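Long-range contact in trehalose-6-phosphate phosphatase (Neosartorya fumigata, PDB 5DXL), which is a trehalose-phosphatase family member of the HAD clan, a Rossmann-like domain with a smaller antiparallel sheet and helices that probably form its cap: residues R134-A146 with G177-N189. Sequence-based numbering, arbitrary orientation.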
ATOM      1  N   ARG A 134      -1.030 -18.547 -12.619  1.00 18.70           N
ATOM      2  CA  ARG A 134       0.223 -18.410 -11.899  1.00 20.69           C
ATOM      3  C   ARG A 134       0.833 -17.036 -12.164  1.00 24.54           C
ATOM      4  O   ARG A 134       1.060 -16.657 -13.315  1.00 25.32           O
ATOM      5  CB  ARG A 134       1.185 -19.532 -12.299  1.00 26.09           C
ATOM      6  CG  ARG A 134       2.542 -19.461 -11.620  1.00 32.66           C
ATOM      7  CD  ARG A 134       3.171 -20.845 -11.507  1.00 28.90           C
ATOM      8  NE  ARG A 134       4.185 -20.897 -10.453  1.00 33.85           N
ATOM      9  CZ  ARG A 134       4.863 -21.992 -10.123  1.00 33.52           C
ATOM     10  NH1 ARG A 134       4.638 -23.128 -10.771  1.00 33.92           N
ATOM     11  NH2 ARG A 134       5.766 -21.951  -9.148  1.00 30.50           N
ATOM     12  N   LYS A 135       1.050 -16.271 -11.101  1.00 17.72           N
ATOM     13  CA  LYS A 135       1.846 -15.047 -11.214  1.00 22.24           C
ATOM     14  C   LYS A 135       3.159 -15.220 -10.459  1.00 26.37           C
ATOM     15  O   LYS A 135       3.402 -16.288  -9.877  1.00 26.37           O
ATOM     16  CB  LYS A 135       1.069 -13.844 -10.689  1.00 24.03           C
ATOM     17  CG  LYS A 135      -0.105 -13.444 -11.560  1.00 30.20           C
ATOM     18  CD  LYS A 135      -0.353 -11.950 -11.470  1.00 41.06           C
ATOM     19  CE  LYS A 135      -1.397 -11.498 -12.474  1.00 44.35           C
ATOM     20  NZ  LYS A 135      -1.541 -10.014 -12.486  1.00 50.45           N
ATOM     21  N   ARG A 136       3.992 -14.177 -10.465  1.00 30.10           N
ATOM     22  CA  ARG A 136       5.307 -14.221  -9.822  1.00 24.58           C
ATOM     23  C   ARG A 136       5.181 -14.660  -8.374  1.00 25.92           C
ATOM     24  O   ARG A 136       5.882 -15.564  -7.908  1.00 25.15           O
ATOM     25  CB  ARG A 136       5.995 -12.853  -9.888  1.00 31.43           C
ATOM     26  CG  ARG A 136       7.447 -12.863  -9.406  1.00 35.32           C
ATOM     27  CD  ARG A 136       7.904 -11.497  -8.863  1.00 32.30           C
ATOM     28  NE  ARG A 136       7.569 -10.399  -9.759  1.00 32.14           N
ATOM     29  CZ  ARG A 136       8.321 -10.020 -10.785  1.00 37.16           C
ATOM     30  NH1 ARG A 136       9.455 -10.658 -11.041  1.00 34.13           N
ATOM     31  NH2 ARG A 136       7.941  -9.005 -11.551  1.00 34.61           N
ATOM     32  N   VAL A 137       4.262 -14.027  -7.660  1.00 18.38           N
ATOM     33  CA  VAL A 137       4.218 -14.216  -6.231  1.00 18.51           C
ATOM     34  C   VAL A 137       2.873 -14.773  -5.759  1.00 20.58           C
ATOM     35  O   VAL A 137       2.775 -15.343  -4.670  1.00 28.16           O
ATOM     36  CB  VAL A 137       4.530 -12.908  -5.521  1.00 27.59           C
ATOM     37  CG1 VAL A 137       5.156 -13.192  -4.197  1.00 27.54           C
ATOM     38  CG2 VAL A 137       5.525 -12.119  -6.355  1.00 28.13           C
ATOM     39  N   ALA A 138       1.834 -14.627  -6.567  1.00 14.83           N
ATOM     40  CA  ALA A 138       0.538 -15.137  -6.143  1.00 14.46           C
ATOM     41  C   ALA A 138       0.060 -16.255  -7.047  1.00 15.02           C
ATOM     42  O   ALA A 138       0.216 -16.189  -8.258  1.00 15.26           O
ATOM     43  CB  ALA A 138      -0.481 -14.024  -6.108  1.00 15.81           C
ATOM     44  N   LEU A 139      -0.552 -17.275  -6.447  1.00 10.59           N
ATOM     45  CA  LEU A 139      -1.121 -18.381  -7.211  1.00 10.73           C
ATOM     46  C   LEU A 139      -2.621 -18.384  -6.997  1.00  9.92           C
ATOM     47  O   LEU A 139      -3.079 -18.314  -5.863  1.00 12.18           O
ATOM     48  CB  LEU A 139      -0.518 -19.720  -6.776  1.00 10.72           C
ATOM     49  CG  LEU A 139       0.991 -19.908  -6.972  1.00 14.57           C
ATOM     50  CD1 LEU A 139       1.426 -21.284  -6.491  1.00 14.21           C
ATOM     51  CD2 LEU A 139       1.351 -19.710  -8.409  1.00 21.52           C
ATOM     52  N   THR A 140      -3.378 -18.451  -8.084  1.00  7.94           N
ATOM     53  CA  THR A 140      -4.829 -18.321  -7.980  1.00 10.02           C
ATOM     54  C   THR A 140      -5.552 -19.464  -8.679  1.00 10.48           C
ATOM     55  O   THR A 140      -5.278 -19.778  -9.840  1.00 12.04           O
ATOM     56  CB  THR A 140      -5.308 -16.979  -8.567  1.00 12.87           C
ATOM     57  OG1 THR A 140      -4.594 -15.910  -7.940  1.00 15.21           O
ATOM     58  CG2 THR A 140      -6.800 -16.795  -8.296  1.00 12.03           C
ATOM     59  N   TRP A 141      -6.470 -20.098  -7.953  1.00 10.59           N
ATOM     60  CA  TRP A 141      -7.314 -21.136  -8.526  1.00 11.95           C
ATOM     61  C   TRP A 141      -8.668 -20.533  -8.898  1.00  9.26           C
ATOM     62  O   TRP A 141      -9.355 -20.009  -8.037  1.00 10.72           O
ATOM     63  CB  TRP A 141      -7.484 -22.301  -7.536  1.00 11.98           C
ATOM     64  CG  TRP A 141      -8.199 -23.466  -8.142  1.00  9.97           C
ATOM     65  CD1 TRP A 141      -7.836 -24.147  -9.268  1.00 10.51           C
ATOM     66  CD2 TRP A 141      -9.403 -24.090  -7.668  1.00 13.60           C
ATOM     67  NE1 TRP A 141      -8.734 -25.162  -9.519  1.00 13.16           N
ATOM     68  CE2 TRP A 141      -9.702 -25.142  -8.554  1.00 12.12           C
ATOM     69  CE3 TRP A 141     -10.246 -23.864  -6.579  1.00 13.00           C
ATOM     70  CZ2 TRP A 141     -10.817 -25.965  -8.385  1.00 13.22           C
ATOM     71  CZ3 TRP A 141     -11.359 -24.688  -6.415  1.00 15.12           C
ATOM     72  CH2 TRP A 141     -11.628 -25.717  -7.313  1.00 12.97           C
ATOM     73  N   HIS A 142      -9.014 -20.584 -10.182  1.00  9.96           N
ATOM     74  CA  HIS A 142     -10.250 -19.989 -10.704  1.00 10.40           C
ATOM     75  C   HIS A 142     -11.284 -21.071 -10.963  1.00 11.71           C
ATOM     76  O   HIS A 142     -10.952 -22.102 -11.535  1.00 12.20           O
ATOM     77  CB  HIS A 142      -9.991 -19.245 -12.025  1.00 12.87           C
ATOM     78  CG  HIS A 142      -9.113 -18.034 -11.905  1.00 13.95           C
ATOM     79  ND1 HIS A 142      -9.623 -16.760 -11.761  1.00 19.48           N
ATOM     80  CD2 HIS A 142      -7.767 -17.897 -11.946  1.00 14.16           C
ATOM     81  CE1 HIS A 142      -8.626 -15.892 -11.707  1.00 18.81           C
ATOM     82  NE2 HIS A 142      -7.489 -16.555 -11.825  1.00 14.51           N
ATOM     83  N   TYR A 143     -12.545 -20.835 -10.600  1.00  9.58           N
ATOM     84  CA  TYR A 143     -13.562 -21.861 -10.843  1.00 10.17           C
ATOM     85  C   TYR A 143     -14.947 -21.324 -11.238  1.00 12.92           C
ATOM     86  O   TYR A 143     -15.949 -22.024 -11.090  1.00 12.41           O
ATOM     87  CB  TYR A 143     -13.681 -22.759  -9.604  1.00 12.14           C
ATOM     88  CG  TYR A 143     -14.044 -22.050  -8.336  1.00 11.26           C
ATOM     89  CD1 TYR A 143     -15.382 -21.879  -7.974  1.00 11.79           C
ATOM     90  CD2 TYR A 143     -13.068 -21.548  -7.490  1.00 14.37           C
ATOM     91  CE1 TYR A 143     -15.730 -21.222  -6.808  1.00 13.73           C
ATOM     92  CE2 TYR A 143     -13.406 -20.888  -6.318  1.00 13.72           C
ATOM     93  CZ  TYR A 143     -14.739 -20.728  -5.986  1.00 15.80           C
ATOM     94  OH  TYR A 143     -15.080 -20.078  -4.825  1.00 22.53           O
ATOM     95  N   ARG A 144     -15.017 -20.112 -11.780  1.00 12.10           N
ATOM     96  CA  ARG A 144     -16.319 -19.562 -12.165  1.00 10.60           C
ATOM     97  C   ARG A 144     -17.038 -20.413 -13.209  1.00 12.37           C
ATOM     98  O   ARG A 144     -18.262 -20.452 -13.219  1.00 13.65           O
ATOM     99  CB  ARG A 144     -16.169 -18.122 -12.694  1.00 12.38           C
ATOM    100  CG  ARG A 144     -17.503 -17.446 -13.040  1.00 14.55           C
ATOM    101  CD  ARG A 144     -18.441 -17.449 -11.835  1.00 19.12           C
ATOM    102  NE  ARG A 144     -19.793 -16.988 -12.132  1.00 31.36           N
ATOM    103  CZ  ARG A 144     -20.841 -17.794 -12.287  1.00 35.11           C
ATOM    104  NH1 ARG A 144     -20.694 -19.111 -12.184  1.00 33.49           N
ATOM    105  NH2 ARG A 144     -22.041 -17.288 -12.550  1.00 34.32           N
ATOM    106  N   ARG A 145     -16.294 -21.107 -14.064  1.00 12.86           N
ATOM    107  CA  ARG A 145     -16.919 -21.879 -15.131  1.00 12.68           C
ATOM    108  C   ARG A 145     -17.381 -23.243 -14.623  1.00 14.49           C
ATOM    109  O   ARG A 145     -18.078 -23.970 -15.331  1.00 17.70           O
ATOM    110  CB  ARG A 145     -15.960 -22.050 -16.311  1.00 14.43           C
ATOM    111  CG  ARG A 145     -15.654 -20.749 -17.062  1.00 13.51           C
ATOM    112  CD  ARG A 145     -16.893 -20.182 -17.746  1.00 15.50           C
ATOM    113  NE  ARG A 145     -17.417 -21.104 -18.757  1.00 13.11           N
ATOM    114  CZ  ARG A 145     -17.036 -21.135 -20.034  1.00 14.77           C
ATOM    115  NH1 ARG A 145     -16.113 -20.287 -20.498  1.00 13.09           N
ATOM    116  NH2 ARG A 145     -17.579 -22.025 -20.862  1.00 15.85           N
ATOM    117  N   ALA A 146     -16.993 -23.586 -13.400  1.00 14.01           N
ATOM    118  CA  ALA A 146     -17.428 -24.850 -12.809  1.00 17.04           C
ATOM    119  C   ALA A 146     -18.880 -24.774 -12.360  1.00 12.92           C
ATOM    120  O   ALA A 146     -19.450 -23.691 -12.221  1.00 12.61           O
ATOM    121  CB  ALA A 146     -16.537 -25.221 -11.637  1.00 15.38           C
ATOM    122  N   GLY A 177     -11.595 -15.075  -3.301  1.00 21.18           N
ATOM    123  CA  GLY A 177     -12.235 -14.105  -4.176  1.00 27.02           C
ATOM    124  C   GLY A 177     -13.600 -14.645  -4.560  1.00 22.99           C
ATOM    125  O   GLY A 177     -14.001 -15.695  -4.066  1.00 26.28           O
ATOM    126  N   LYS A 178     -14.316 -13.945  -5.435  1.00 34.15           N
ATOM    127  CA  LYS A 178     -15.710 -14.302  -5.712  1.00 33.16           C
ATOM    128  C   LYS A 178     -15.858 -15.765  -6.135  1.00 34.01           C
ATOM    129  O   LYS A 178     -16.646 -16.523  -5.551  1.00 35.75           O
ATOM    130  CB  LYS A 178     -16.298 -13.371  -6.783  1.00 42.86           C
ATOM    131  CG  LYS A 178     -17.711 -13.740  -7.269  1.00 50.18           C
ATOM    132  CD  LYS A 178     -18.700 -14.002  -6.128  1.00 54.70           C
ATOM    133  CE  LYS A 178     -18.830 -12.824  -5.165  1.00 61.40           C
ATOM    134  NZ  LYS A 178     -18.187 -13.119  -3.847  1.00 57.06           N
ATOM    135  N   ALA A 179     -15.086 -16.142  -7.142  1.00 17.76           N
ATOM    136  CA  ALA A 179     -15.005 -17.514  -7.625  1.00 14.00           C
ATOM    137  C   ALA A 179     -13.521 -17.864  -7.782  1.00 11.28           C
ATOM    138  O   ALA A 179     -13.095 -18.393  -8.815  1.00 11.88           O
ATOM    139  CB  ALA A 179     -15.741 -17.673  -8.960  1.00 14.72           C
ATOM    140  N   ASN A 180     -12.729 -17.552  -6.761  1.00 12.06           N
ATOM    141  CA  ASN A 180     -11.331 -17.967  -6.790  1.00 11.16           C
ATOM    142  C   ASN A 180     -10.756 -18.174  -5.396  1.00 13.99           C
ATOM    143  O   ASN A 180     -11.311 -17.714  -4.397  1.00 14.39           O
ATOM    144  CB  ASN A 180     -10.463 -16.960  -7.604  1.00 11.97           C
ATOM    145  CG  ASN A 180     -10.140 -15.657  -6.851  1.00 17.59           C
ATOM    146  OD1 ASN A 180      -9.722 -15.659  -5.692  1.00 17.00           O
ATOM    147  ND2 ASN A 180     -10.278 -14.533  -7.551  1.00 22.74           N
ATOM    148  N   LEU A 181      -9.644 -18.899  -5.355  1.00 11.52           N
ATOM    149  CA  LEU A 181      -8.820 -19.023  -4.162  1.00 12.31           C
ATOM    150  C   LEU A 181      -7.430 -18.535  -4.513  1.00 13.23           C
ATOM    151  O   LEU A 181      -6.897 -18.913  -5.547  1.00 16.50           O
ATOM    152  CB  LEU A 181      -8.737 -20.468  -3.682  1.00 14.37           C
ATOM    153  CG  LEU A 181      -9.914 -21.141  -3.003  1.00 20.83           C
ATOM    154  CD1 LEU A 181      -9.422 -22.492  -2.459  1.00 19.19           C
ATOM    155  CD2 LEU A 181     -10.448 -20.258  -1.888  1.00 22.09           C
ATOM    156  N   GLU A 182      -6.831 -17.732  -3.647  1.00 12.09           N
ATOM    157  CA  GLU A 182      -5.487 -17.224  -3.915  1.00 13.00           C
ATOM    158  C   GLU A 182      -4.566 -17.469  -2.729  1.00 13.73           C
ATOM    159  O   GLU A 182      -4.975 -17.323  -1.579  1.00 16.39           O
ATOM    160  CB  GLU A 182      -5.553 -15.735  -4.236  1.00 13.34           C
ATOM    161  CG  GLU A 182      -4.204 -15.068  -4.488  1.00 15.84           C
ATOM    162  CD  GLU A 182      -4.373 -13.600  -4.838  1.00 28.33           C
ATOM    163  OE1 GLU A 182      -5.501 -13.198  -5.196  1.00 35.86           O
ATOM    164  OE2 GLU A 182      -3.392 -12.847  -4.745  1.00 23.73           O
ATOM    165  N   VAL A 183      -3.327 -17.863  -3.014  1.00 12.08           N
ATOM    166  CA  VAL A 183      -2.299 -17.944  -1.989  1.00 11.97           C
ATOM    167  C   VAL A 183      -1.197 -16.964  -2.351  1.00 10.14           C
ATOM    168  O   VAL A 183      -0.741 -16.934  -3.484  1.00 12.44           O
ATOM    169  CB  VAL A 183      -1.713 -19.358  -1.860  1.00 11.70           C
ATOM    170  CG1 VAL A 183      -0.729 -19.414  -0.709  1.00 13.71           C
ATOM    171  CG2 VAL A 183      -2.847 -20.378  -1.638  1.00 14.06           C
ATOM    172  N   ARG A 184      -0.790 -16.170  -1.374  1.00 12.84           N
ATOM    173  CA  ARG A 184       0.261 -15.179  -1.588  1.00 13.19           C
ATOM    174  C   ARG A 184       0.994 -14.907  -0.281  1.00 12.56           C
ATOM    175  O   ARG A 184       0.491 -15.209   0.801  1.00 14.55           O
ATOM    176  CB  ARG A 184      -0.353 -13.893  -2.131  1.00 16.28           C
ATOM    177  CG  ARG A 184      -1.183 -13.201  -1.090  1.00 21.68           C
ATOM    178  CD  ARG A 184      -1.936 -12.025  -1.644  1.00 29.25           C
ATOM    179  NE  ARG A 184      -2.465 -11.227  -0.549  1.00 34.45           N
ATOM    180  CZ  ARG A 184      -3.170 -10.118  -0.711  1.00 37.50           C
ATOM    181  NH1 ARG A 184      -3.439  -9.679  -1.935  1.00 35.51           N
ATOM    182  NH2 ARG A 184      -3.598  -9.448   0.351  1.00 33.62           N
ATOM    183  N   PRO A 185       2.194 -14.326  -0.363  1.00 12.33           N
ATOM    184  CA  PRO A 185       2.932 -14.059   0.874  1.00 15.26           C
ATOM    185  C   PRO A 185       2.237 -13.022   1.747  1.00 16.04           C
ATOM    186  O   PRO A 185       1.556 -12.133   1.228  1.00 14.92           O
ATOM    187  CB  PRO A 185       4.275 -13.519   0.372  1.00 15.76           C
ATOM    188  CG  PRO A 185       4.399 -14.059  -0.989  1.00 13.71           C
ATOM    189  CD  PRO A 185       3.001 -14.031  -1.552  1.00 14.44           C
ATOM    190  N   THR A 186       2.428 -13.125   3.058  1.00 17.06           N
ATOM    191  CA  THR A 186       1.853 -12.148   3.973  1.00 17.55           C
ATOM    192  C   THR A 186       2.403 -10.740   3.720  1.00 20.24           C
ATOM    193  O   THR A 186       1.732  -9.746   4.020  1.00 19.36           O
ATOM    194  CB  THR A 186       2.099 -12.551   5.443  1.00 23.31           C
ATOM    195  OG1 THR A 186       3.508 -12.672   5.674  1.00 30.00           O
ATOM    196  CG2 THR A 186       1.425 -13.883   5.736  1.00 25.65           C
ATOM    197  N   PHE A 187       3.596 -10.627   3.134  1.00 18.60           N
ATOM    198  CA  PHE A 187       4.182  -9.294   2.960  1.00 19.92           C
ATOM    199  C   PHE A 187       3.521  -8.450   1.860  1.00 19.91           C
ATOM    200  O   PHE A 187       3.851  -7.274   1.690  1.00 22.25           O
ATOM    201  CB  PHE A 187       5.708  -9.385   2.720  1.00 22.02           C
ATOM    202  CG  PHE A 187       6.128 -10.129   1.468  1.00 19.85           C
ATOM    203  CD1 PHE A 187       5.858  -9.627   0.198  1.00 15.23           C
ATOM    204  CD2 PHE A 187       6.869 -11.300   1.569  1.00 22.13           C
ATOM    205  CE1 PHE A 187       6.276 -10.297  -0.941  1.00 22.54           C
ATOM    206  CE2 PHE A 187       7.294 -11.968   0.430  1.00 20.01           C
ATOM    207  CZ  PHE A 187       6.990 -11.466  -0.823  1.00 16.98           C
ATOM    208  N   VAL A 188       2.574  -9.036   1.134  1.00 16.63           N
ATOM    209  CA  VAL A 188       1.839  -8.328   0.093  1.00 15.98           C
ATOM    210  C   VAL A 188       0.826  -7.347   0.700  1.00 18.13           C
ATOM    211  O   VAL A 188       0.487  -6.327   0.099  1.00 19.61           O
ATOM    212  CB  VAL A 188       1.114  -9.337  -0.839  1.00 21.04           C
ATOM    213  CG1 VAL A 188       0.104  -8.643  -1.741  1.00 24.69           C
ATOM    214  CG2 VAL A 188       2.138 -10.110  -1.655  1.00 20.60           C
ATOM    215  N   ASN A 189       0.351  -7.663   1.899  0.50 15.74           N
ATOM    216  CA  ASN A 189      -0.628  -6.837   2.596  0.50 15.86           C
ATOM    217  C   ASN A 189      -0.050  -5.459   2.939  0.50 14.37           C
ATOM    218  O   ASN A 189       1.024  -5.363   3.533  0.50 14.11           O
ATOM    219  CB  ASN A 189      -1.101  -7.564   3.862  0.50 16.03           C
ATOM    220  CG  ASN A 189      -2.243  -6.856   4.560  0.50 13.85           C
ATOM    221  OD1 ASN A 189      -2.043  -5.849   5.228  0.50 14.57           O
ATOM    222  ND2 ASN A 189      -3.449  -7.396   4.419  0.50 19.32           N
TER
HETATM  223  O   HOH W   1      -5.714 -13.495  -7.661  1.00 33.23           O
HETATM  224  O   HOH W   2     -13.431 -19.081  -3.047  1.00 24.12           O
HETATM  225  O   HOH W   3     -17.577 -19.572  -4.145  1.00 30.71           O
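Leu139 and Trp141 pair in antiparallel fashion with Val183 and Leu181, joining the two central strands of the four-stranded sheet in what is probably the cap of this HAD-clan protein. Each pair is closed by two backbone hydrogen bonds, and Tyr143 N adds a fifth to Ala179 O (3.1 Å). On one face Thr140 sits between Asn180 and Glu182. Thr140 CG2 lies 3.7 Å from Asn180 CB, because chi1 (-54°, measured to OG1) sets CG2 opposite the backbone N; OG1 shares a water with Glu182 OE1. On the other face, which carries Leu139, Trp141, Leu181 and Val183, Trp141 CE3 meets Leu181 CD1 at 4.4 Å. At one end the Tyr143 ring, swung over its own backbone by chi1 59°, lays a face against the Ala179 peptide, with Tyr143 CE2 3.4 Å from Ala179 C. A water in the ring plane ties its OH to Asn180 O. At the other end Val137 crosses Pro185 at about a right angle, Val137 CG1 pressed tightly against Pro185 CG at 3.4 Å. Farther out, helices 112-125 and 148-164 cover the Leu139 and Trp141 face, while on the Thr140 face Phe131 stacks on the His142 ring, whose NE2 is hydrogen-bonded to Glu133 OE1.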